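Local coordinates for Poly(A) RNA polymerase protein 2 (PDB 3NYB) that probably adds poly(A) tails to RNA as the polymerase subunit of the TRAMP RNA surveillance complex, working alongside a zinc knuckle protein, at residues L96-T110 with R119-G131. The protein carries 1 engineered substitution. Sequence-based numbering, arbitrary orientation.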
loop_
_atom_site.group_PDB
_atom_site.type_symbol
_atom_site.label_atom_id
_atom_site.label_comp_id
_atom_site.label_asym_id
_atom_site.label_seq_id
_atom_site.Cartn_x
_atom_site.Cartn_y
_atom_site.Cartn_z
ATOM N N LEU A 96 8.993 -24.580 -16.578
ATOM C CA LEU A 96 8.020 -23.564 -16.947
ATOM C C LEU A 96 7.726 -23.621 -18.457
ATOM O O LEU A 96 6.567 -23.517 -18.868
ATOM C CB LEU A 96 8.454 -22.160 -16.510
ATOM C CG LEU A 96 8.449 -21.799 -15.014
ATOM C CD1 LEU A 96 9.345 -20.597 -14.710
ATOM C CD2 LEU A 96 7.047 -21.539 -14.484
ATOM N N TYR A 97 8.761 -23.788 -19.283
ATOM C CA TYR A 97 8.551 -23.892 -20.727
ATOM C C TYR A 97 7.574 -25.024 -21.038
ATOM O O TYR A 97 6.714 -24.894 -21.915
ATOM C CB TYR A 97 9.872 -24.103 -21.477
ATOM C CG TYR A 97 10.942 -23.088 -21.149
ATOM C CD1 TYR A 97 12.268 -23.479 -20.964
ATOM C CD2 TYR A 97 10.628 -21.741 -21.005
ATOM C CE1 TYR A 97 13.252 -22.557 -20.660
ATOM C CE2 TYR A 97 11.605 -20.810 -20.700
ATOM C CZ TYR A 97 12.916 -21.222 -20.530
ATOM O OH TYR A 97 13.889 -20.296 -20.223
ATOM N N SER A 98 7.703 -26.124 -20.302
ATOM C CA SER A 98 6.863 -27.300 -20.516
ATOM C C SER A 98 5.426 -27.056 -20.076
ATOM O O SER A 98 4.484 -27.453 -20.758
ATOM C CB SER A 98 7.431 -28.504 -19.765
ATOM O OG SER A 98 8.786 -28.711 -20.110
ATOM N N LEU A 99 5.273 -26.418 -18.920
ATOM C CA LEU A 99 3.963 -26.035 -18.411
ATOM C C LEU A 99 3.288 -25.074 -19.392
ATOM O O LEU A 99 2.099 -25.216 -19.697
ATOM C CB LEU A 99 4.119 -25.353 -17.051
ATOM C CG LEU A 99 2.855 -24.863 -16.349
ATOM C CD1 LEU A 99 1.730 -25.911 -16.415
ATOM C CD2 LEU A 99 3.166 -24.488 -14.902
ATOM N N ALA A 100 4.052 -24.093 -19.876
ATOM C CA ALA A 100 3.543 -23.138 -20.859
ATOM C C ALA A 100 3.040 -23.853 -22.092
ATOM O O ALA A 100 1.868 -23.751 -22.447
ATOM C CB ALA A 100 4.620 -22.124 -21.244
ATOM N N SER A 101 3.942 -24.572 -22.750
ATOM C CA SER A 101 3.574 -25.342 -23.927
ATOM C C SER A 101 2.284 -26.118 -23.680
ATOM O O SER A 101 1.410 -26.176 -24.540
ATOM C CB SER A 101 4.700 -26.296 -24.287
ATOM O OG SER A 101 4.789 -26.451 -25.674
ATOM N N HIS A 102 2.158 -26.683 -22.485
ATOM C CA HIS A 102 1.029 -27.552 -22.142
ATOM C C HIS A 102 -0.272 -26.763 -21.917
ATOM O O HIS A 102 -1.347 -27.164 -22.367
ATOM C CB HIS A 102 1.399 -28.396 -20.912
ATOM C CG HIS A 102 0.334 -29.354 -20.469
ATOM N ND1 HIS A 102 -0.130 -29.401 -19.173
ATOM C CD2 HIS A 102 -0.335 -30.318 -21.145
ATOM C CE1 HIS A 102 -1.049 -30.345 -19.069
ATOM N NE2 HIS A 102 -1.195 -30.913 -20.253
ATOM N N LEU A 103 -0.169 -25.646 -21.206
ATOM C CA LEU A 103 -1.319 -24.782 -20.975
ATOM C C LEU A 103 -1.937 -24.328 -22.297
ATOM O O LEU A 103 -3.155 -24.387 -22.477
ATOM C CB LEU A 103 -0.914 -23.573 -20.129
ATOM C CG LEU A 103 -1.176 -23.661 -18.627
ATOM C CD1 LEU A 103 -1.423 -25.097 -18.224
ATOM C CD2 LEU A 103 -0.060 -23.027 -17.798
ATOM N N LYS A 104 -1.086 -23.888 -23.220
ATOM C CA LYS A 104 -1.529 -23.384 -24.513
ATOM C C LYS A 104 -2.295 -24.464 -25.255
ATOM O O LYS A 104 -3.395 -24.236 -25.763
ATOM C CB LYS A 104 -0.325 -22.964 -25.352
ATOM C CG LYS A 104 0.714 -22.114 -24.631
ATOM C CD LYS A 104 0.707 -20.659 -25.103
ATOM C CE LYS A 104 1.640 -20.427 -26.287
ATOM N NZ LYS A 104 1.514 -19.053 -26.861
ATOM N N LYS A 105 -1.691 -25.644 -25.304
ATOM C CA LYS A 105 -2.252 -26.805 -25.985
ATOM C C LYS A 105 -3.613 -27.231 -25.409
ATOM O O LYS A 105 -4.567 -27.485 -26.153
ATOM C CB LYS A 105 -1.237 -27.950 -25.928
ATOM C CG LYS A 105 -1.643 -29.220 -26.650
ATOM C CD LYS A 105 -0.527 -29.714 -27.580
ATOM C CE LYS A 105 -0.903 -31.006 -28.309
ATOM N NZ LYS A 105 -0.708 -32.232 -27.480
ATOM N N LYS A 106 -3.706 -27.280 -24.085
ATOM C CA LYS A 106 -4.952 -27.647 -23.414
ATOM C C LYS A 106 -5.943 -26.467 -23.305
ATOM O O LYS A 106 -7.012 -26.600 -22.700
ATOM C CB LYS A 106 -4.652 -28.231 -22.023
ATOM C CG LYS A 106 -3.829 -29.517 -22.018
ATOM C CD LYS A 106 -4.715 -30.749 -22.080
ATOM C CE LYS A 106 -5.676 -30.777 -20.893
ATOM N NZ LYS A 106 -6.521 -32.014 -20.800
ATOM N N ASN A 107 -5.583 -25.322 -23.886
ATOM C CA ASN A 107 -6.457 -24.135 -23.907
ATOM C C ASN A 107 -6.762 -23.459 -22.567
ATOM O O ASN A 107 -7.833 -22.868 -22.404
ATOM C CB ASN A 107 -7.778 -24.438 -24.635
ATOM C CG ASN A 107 -7.653 -24.321 -26.136
ATOM O OD1 ASN A 107 -7.437 -23.231 -26.669
ATOM N ND2 ASN A 107 -7.796 -25.448 -26.833
ATOM N N LEU A 108 -5.827 -23.528 -21.626
ATOM C CA LEU A 108 -6.002 -22.850 -20.351
ATOM C C LEU A 108 -5.211 -21.556 -20.342
ATOM O O LEU A 108 -5.169 -20.837 -19.346
ATOM C CB LEU A 108 -5.609 -23.758 -19.187
ATOM C CG LEU A 108 -6.471 -25.022 -19.160
ATOM C CD1 LEU A 108 -5.995 -26.022 -18.123
ATOM C CD2 LEU A 108 -7.927 -24.658 -18.933
ATOM N N ALA A 109 -4.594 -21.263 -21.480
ATOM C CA ALA A 109 -3.825 -20.046 -21.647
ATOM C C ALA A 109 -3.787 -19.660 -23.117
ATOM O O ALA A 109 -3.783 -20.527 -23.992
ATOM C CB ALA A 109 -2.415 -20.245 -21.124
ATOM N N THR A 110 -3.766 -18.354 -23.383
ATOM C CA THR A 110 -3.493 -17.861 -24.733
ATOM C C THR A 110 -2.037 -17.408 -24.813
ATOM O O THR A 110 -1.142 -18.229 -25.018
ATOM C CB THR A 110 -4.443 -16.719 -25.151
ATOM O OG1 THR A 110 -4.214 -15.568 -24.328
ATOM C CG2 THR A 110 -5.893 -17.159 -25.012
ATOM N N ARG A 119 14.725 -12.753 -9.273
ATOM C CA ARG A 119 15.491 -13.982 -9.497
ATOM C C ARG A 119 14.646 -15.256 -9.440
ATOM O O ARG A 119 15.166 -16.359 -9.624
ATOM C CB ARG A 119 16.663 -14.094 -8.518
ATOM C CG ARG A 119 17.772 -13.103 -8.780
ATOM C CD ARG A 119 18.982 -13.374 -7.909
ATOM N NE ARG A 119 19.853 -12.205 -7.845
ATOM C CZ ARG A 119 19.606 -11.139 -7.091
ATOM N NH1 ARG A 119 18.514 -11.101 -6.337
ATOM N NH2 ARG A 119 20.447 -10.113 -7.090
ATOM N N VAL A 120 13.352 -15.104 -9.168
ATOM C CA VAL A 120 12.417 -16.220 -9.256
ATOM C C VAL A 120 11.643 -16.111 -10.563
ATOM O O VAL A 120 10.926 -15.134 -10.779
ATOM C CB VAL A 120 11.424 -16.230 -8.085
ATOM C CG1 VAL A 120 10.452 -17.395 -8.226
ATOM C CG2 VAL A 120 12.168 -16.306 -6.765
ATOM N N PRO A 121 11.805 -17.108 -11.448
ATOM C CA PRO A 121 11.191 -17.089 -12.780
ATOM C C PRO A 121 9.709 -17.405 -12.687
ATOM O O PRO A 121 9.325 -18.312 -11.951
ATOM C CB PRO A 121 11.929 -18.198 -13.525
ATOM C CG PRO A 121 12.409 -19.122 -12.470
ATOM C CD PRO A 121 12.555 -18.349 -11.189
ATOM N N ILE A 122 8.896 -16.655 -13.425
ATOM C CA ILE A 122 7.446 -16.736 -13.307
ATOM C C ILE A 122 6.758 -16.794 -14.666
ATOM O O ILE A 122 7.242 -16.237 -15.646
ATOM C CB ILE A 122 6.901 -15.536 -12.528
ATOM C CG1 ILE A 122 7.380 -15.591 -11.083
ATOM C CG2 ILE A 122 5.386 -15.502 -12.573
ATOM C CD1 ILE A 122 7.094 -14.312 -10.329
ATOM N N ILE A 123 5.622 -17.474 -14.711
ATOM C CA ILE A 123 4.844 -17.616 -15.936
ATOM C C ILE A 123 3.481 -16.921 -15.744
ATOM O O ILE A 123 2.712 -17.264 -14.835
ATOM C CB ILE A 123 4.680 -19.119 -16.279
ATOM C CG1 ILE A 123 3.843 -19.322 -17.520
ATOM C CG2 ILE A 123 4.013 -19.878 -15.137
ATOM C CD1 ILE A 123 3.185 -20.681 -17.534
ATOM N N LYS A 124 3.200 -15.917 -16.569
ATOM C CA LYS A 124 1.936 -15.181 -16.471
ATOM C C LYS A 124 1.034 -15.543 -17.636
ATOM O O LYS A 124 1.508 -15.701 -18.752
ATOM C CB LYS A 124 2.176 -13.673 -16.504
ATOM C CG LYS A 124 3.086 -13.158 -15.418
ATOM C CD LYS A 124 3.544 -11.743 -15.741
ATOM C CE LYS A 124 2.373 -10.768 -15.796
ATOM N NZ LYS A 124 2.818 -9.363 -16.037
ATOM N N PHE A 125 -0.264 -15.662 -17.381
ATOM C CA PHE A 125 -1.223 -15.941 -18.443
ATOM C C PHE A 125 -2.659 -15.623 -18.026
ATOM O O PHE A 125 -2.914 -15.189 -16.906
ATOM C CB PHE A 125 -1.108 -17.400 -18.907
ATOM C CG PHE A 125 -1.531 -18.406 -17.868
ATOM C CD1 PHE A 125 -2.823 -18.916 -17.859
ATOM C CD2 PHE A 125 -0.635 -18.839 -16.896
ATOM C CE1 PHE A 125 -3.218 -19.848 -16.898
ATOM C CE2 PHE A 125 -1.015 -19.766 -15.931
ATOM C CZ PHE A 125 -2.309 -20.275 -15.929
ATOM N N VAL A 126 -3.592 -15.840 -18.942
ATOM C CA VAL A 126 -5.007 -15.667 -18.644
ATOM C C VAL A 126 -5.761 -16.945 -18.972
ATOM O O VAL A 126 -5.692 -17.437 -20.097
ATOM C CB VAL A 126 -5.611 -14.503 -19.461
ATOM C CG1 VAL A 126 -7.113 -14.453 -19.288
ATOM C CG2 VAL A 126 -4.991 -13.181 -19.044
ATOM N N GLU A 127 -6.472 -17.496 -17.997
ATOM C CA GLU A 127 -7.344 -18.625 -18.285
ATOM C C GLU A 127 -8.544 -18.062 -19.023
ATOM O O GLU A 127 -9.276 -17.225 -18.486
ATOM C CB GLU A 127 -7.772 -19.355 -17.016
ATOM C CG GLU A 127 -8.388 -20.734 -17.268
ATOM C CD GLU A 127 -9.852 -20.668 -17.670
ATOM O OE1 GLU A 127 -10.177 -21.036 -18.819
ATOM O OE2 GLU A 127 -10.683 -20.248 -16.836
ATOM N N PRO A 128 -8.728 -18.508 -20.271
ATOM C CA PRO A 128 -9.642 -17.942 -21.272
ATOM C C PRO A 128 -11.114 -18.037 -20.886
ATOM O O PRO A 128 -11.851 -17.071 -21.044
ATOM C CB PRO A 128 -9.373 -18.794 -22.513
ATOM C CG PRO A 128 -8.078 -19.505 -22.250
ATOM C CD PRO A 128 -8.008 -19.685 -20.780
ATOM N N HIS A 129 -11.539 -19.186 -20.390
ATOM C CA HIS A 129 -12.939 -19.362 -20.027
ATOM C C HIS A 129 -13.394 -18.344 -18.995
ATOM O O HIS A 129 -14.448 -17.725 -19.151
ATOM C CB HIS A 129 -13.198 -20.772 -19.501
ATOM C CG HIS A 129 -14.627 -21.021 -19.137
ATOM N ND1 HIS A 129 -15.644 -21.018 -20.067
ATOM C CD2 HIS A 129 -15.211 -21.283 -17.942
ATOM C CE1 HIS A 129 -16.793 -21.265 -19.462
ATOM N NE2 HIS A 129 -16.556 -21.432 -18.172
ATOM N N SER A 130 -12.595 -18.182 -17.944
ATOM C CA SER A 130 -12.942 -17.297 -16.830
ATOM C C SER A 130 -12.315 -15.912 -16.934
ATOM O O SER A 130 -12.698 -15.003 -16.200
ATOM C CB SER A 130 -12.515 -17.921 -15.500
ATOM O OG SER A 130 -11.106 -17.846 -15.339
ATOM N N GLY A 131 -11.336 -15.756 -17.823
ATOM C CA GLY A 131 -10.669 -14.478 -18.008
ATOM C C GLY A 131 -9.803 -14.067 -16.831
ATOM O O GLY A 131 -9.347 -12.922 -16.754
HETATM O O HOH W 1 -10.362 -22.819 -20.920
HETATM O O HOH W 2 -2.699 -16.453 -22.012
#
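Leu96 and Ile123 open a row of apolar contacts along which helix 96-105 packs on strand 121-127, the two axes running nearly parallel (10°) and 9.4 Å apart. The two branches of Leu96 divide the work: CD2 slides alongside Ile123 CG2 at 3.5 Å, while CD1 crosses to the Pro121 ring at its CB. Ile123, branched at CB, serves two places at once. With CG1 anti to the backbone N (chi1 178°), its CD1 reaches the helix between Ala100, small enough to admit it, and Leu103.

The next inward-facing strand residue is Phe125. Leu103 CD2 lies over one face of its ring, a CH-pi contact 4.2 Å from the centroid, and Ala109 CB approaches CD1 of the ring obliquely at 3.5 Å.

Beyond the Schellman motif in which Asn107, a residue type that tolerates positive phi better than most, follows the helix, backbone polar contacts take over. Leu108 O accepts a CA-H...O contact from Glu127 (CA to O 3.3 Å), and Ala109 CA returns one to Val126 O. One water donates to both Asn107 O and Glu127 OE1; a second accepts from Val126 N and, weakly, from Thr110 N, and also bonds Thr110 OG1.

The Glu127 carboxylate also organises the turn that follows: OE1 accepts from His129 N (2.8 Å), and OE2 takes both Ser130 OG and Ser130 N from one face of its plane. A leucine here would probably leave the N-H groups of His129 and Ser130 without their acceptor, and the Ser130 hydroxyl with one partner fewer.

Within the palm of this nucleotidyltransferase-family polymerase, strand 121-127 lies between strands 113-116 and 132-137, antiparallel to both. Helix 92-105 packs on one face of that sheet, where helix 36-54 joins it, touching Phe125 through Ile49 and Leu108 through Thr48 and Ala52.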